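Local coordinates for protein myosin-2 (Saccharomyces cerevisiae, PDB 6IXO) that moves organelles and vesicles along actin cables as a class V myosin heavy chain, gripping cargo receptors through its globular tail domain, at residues L111-V116 with I384-F389. Sequence-based numbering, arbitrary orientation.
Sequences LYSFVV and IKTRKF
Phe-389 lays one face of its ring over CA and CB of Phe-114, CA lying toward the rim and CB standing 4.0 Å from the centroid of the Phe-389 ring in a CH-pi contact. With its CG anti to the backbone N (chi1 172°), Phe-114 turns the edge of its own ring toward that same Phe-389 ring, a T-shaped pair with planes at 70° and centroids 5.6 Å apart. Ser-113 CB meets the Phe-389 rim in the ring plane, 3.6 Å from CE2. Were Phe-389 an alanine, the edge of Phe-114 would probably lose its aromatic partner, and a gap is likely to open beside Ile-59 of helix 53-67, which both side chains touch.

Ser-113 OG lies beside its backbone N (chi1 -58°), where it hydrogen-bonds to Arg-109 O one turn back and accepts a weak hydrogen bond from Arg-387 N, 3.2 Å from OG. The CB and CG of Arg-387 pack against this serine, while the extended chain carries the guanidinium off to a salt bridge with Glu-222.

The two branches of Thr-386 divide between neighbours one helical turn apart: its CG2 reaches the Tyr-112 ring, 3.5 Å from CE2, and its OG1 lies near Val-116 CG1. That hydroxyl donates to a water, which in turn donates to Ser-113 O (2.9 Å from the water O) and to Arg-387 O, so that the water, held by three bonds, links the helix carbonyl to two loop oxygens.

The arrangement is loop-on-helix packing in the helical cargo-binding tail of a class V myosin: an irregular segment from the long connection between helices 336-350 and 403-415 runs back across helix 97-124.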
# COMPACT_ATOMS: atom_id res chain seq x y z
N LEU A 111 -1.95 -8.55 15.15
CA LEU A 111 -1.39 -9.85 15.55
C LEU A 111 0.08 -9.70 15.93
O LEU A 111 0.54 -10.23 16.94
CB LEU A 111 -1.51 -10.85 14.41
CG LEU A 111 -2.91 -11.41 14.16
CD1 LEU A 111 -2.98 -12.18 12.82
CD2 LEU A 111 -3.34 -12.31 15.37
N TYR A 112 0.82 -8.98 15.10
CA TYR A 112 2.24 -8.83 15.35
C TYR A 112 2.42 -8.09 16.65
O TYR A 112 3.23 -8.45 17.50
CB TYR A 112 2.92 -8.11 14.16
CG TYR A 112 4.39 -7.80 14.44
CD1 TYR A 112 5.35 -8.81 14.41
CD2 TYR A 112 4.80 -6.52 14.78
CE1 TYR A 112 6.69 -8.55 14.71
CE2 TYR A 112 6.14 -6.23 15.05
CZ TYR A 112 7.08 -7.25 15.03
OH TYR A 112 8.42 -6.98 15.28
N SER A 113 1.60 -7.06 16.84
CA SER A 113 1.70 -6.25 18.03
C SER A 113 1.38 -7.09 19.27
O SER A 113 1.98 -6.91 20.34
CB SER A 113 0.76 -5.03 17.93
OG SER A 113 1.10 -4.25 16.75
N PHE A 114 0.43 -8.00 19.13
CA PHE A 114 0.14 -8.88 20.25
C PHE A 114 1.34 -9.76 20.60
O PHE A 114 1.64 -9.97 21.76
CB PHE A 114 -1.06 -9.78 19.98
CG PHE A 114 -1.23 -10.82 21.05
CD1 PHE A 114 -1.63 -10.44 22.31
CD2 PHE A 114 -0.87 -12.14 20.83
CE1 PHE A 114 -1.73 -11.38 23.36
CE2 PHE A 114 -0.97 -13.09 21.88
CZ PHE A 114 -1.39 -12.69 23.12
N VAL A 115 1.98 -10.33 19.58
CA VAL A 115 3.05 -11.28 19.83
C VAL A 115 4.22 -10.55 20.48
O VAL A 115 4.84 -11.06 21.41
CB VAL A 115 3.48 -11.99 18.52
CG1 VAL A 115 4.69 -12.88 18.74
CG2 VAL A 115 2.30 -12.83 18.02
N VAL A 116 4.49 -9.33 20.02
CA VAL A 116 5.53 -8.51 20.64
C VAL A 116 5.19 -8.28 22.09
O VAL A 116 6.05 -8.38 22.97
CB VAL A 116 5.69 -7.15 19.90
CG1 VAL A 116 6.53 -6.17 20.74
CG2 VAL A 116 6.30 -7.39 18.56
N ILE A 384 7.76 1.52 12.76
CA ILE A 384 7.11 2.26 13.83
C ILE A 384 6.78 1.33 15.01
O ILE A 384 6.67 0.09 14.86
CB ILE A 384 5.83 2.95 13.34
CG1 ILE A 384 4.77 1.92 13.02
CG2 ILE A 384 6.11 3.79 12.06
CD1 ILE A 384 3.54 2.56 12.42
N LYS A 385 6.64 1.95 16.17
CA LYS A 385 6.42 1.26 17.43
C LYS A 385 5.14 0.49 17.34
O LYS A 385 4.18 0.96 16.73
CB LYS A 385 6.36 2.26 18.58
N THR A 386 5.11 -0.70 17.91
CA THR A 386 3.90 -1.52 17.81
C THR A 386 2.79 -1.02 18.70
O THR A 386 3.00 -0.21 19.62
CB THR A 386 4.18 -3.00 18.15
OG1 THR A 386 4.72 -3.13 19.47
CG2 THR A 386 5.16 -3.57 17.17
N ARG A 387 1.60 -1.52 18.40
CA ARG A 387 0.39 -1.19 19.15
C ARG A 387 0.50 -1.67 20.62
O ARG A 387 0.56 -2.88 20.89
CB ARG A 387 -0.83 -1.80 18.42
CG ARG A 387 -0.89 -1.42 16.90
CD ARG A 387 -2.13 -2.02 16.15
NE ARG A 387 -2.36 -1.29 14.89
CZ ARG A 387 -3.18 -1.64 13.90
NH1 ARG A 387 -3.89 -2.77 13.96
NH2 ARG A 387 -3.27 -0.86 12.81
N LYS A 388 0.59 -0.74 21.55
CA LYS A 388 0.61 -1.12 22.98
C LYS A 388 -0.68 -1.85 23.31
O LYS A 388 -1.76 -1.38 22.98
CB LYS A 388 0.79 0.09 23.89
CG LYS A 388 2.02 0.94 23.55
CD LYS A 388 3.33 0.13 23.57
CE LYS A 388 3.85 -0.08 25.00
NZ LYS A 388 5.29 -0.51 25.00
N PHE A 389 -0.58 -3.03 23.92
CA PHE A 389 -1.77 -3.85 24.07
C PHE A 389 -2.48 -3.67 25.39
O PHE A 389 -1.93 -3.95 26.46
CB PHE A 389 -1.42 -5.33 23.86
CG PHE A 389 -1.95 -5.86 22.58
CD1 PHE A 389 -3.14 -6.56 22.55
CD2 PHE A 389 -1.31 -5.57 21.38
CE1 PHE A 389 -3.66 -7.01 21.35
CE2 PHE A 389 -1.82 -6.01 20.17
CZ PHE A 389 -3.00 -6.74 20.15
O HOH W 1 2.93 -4.32 21.15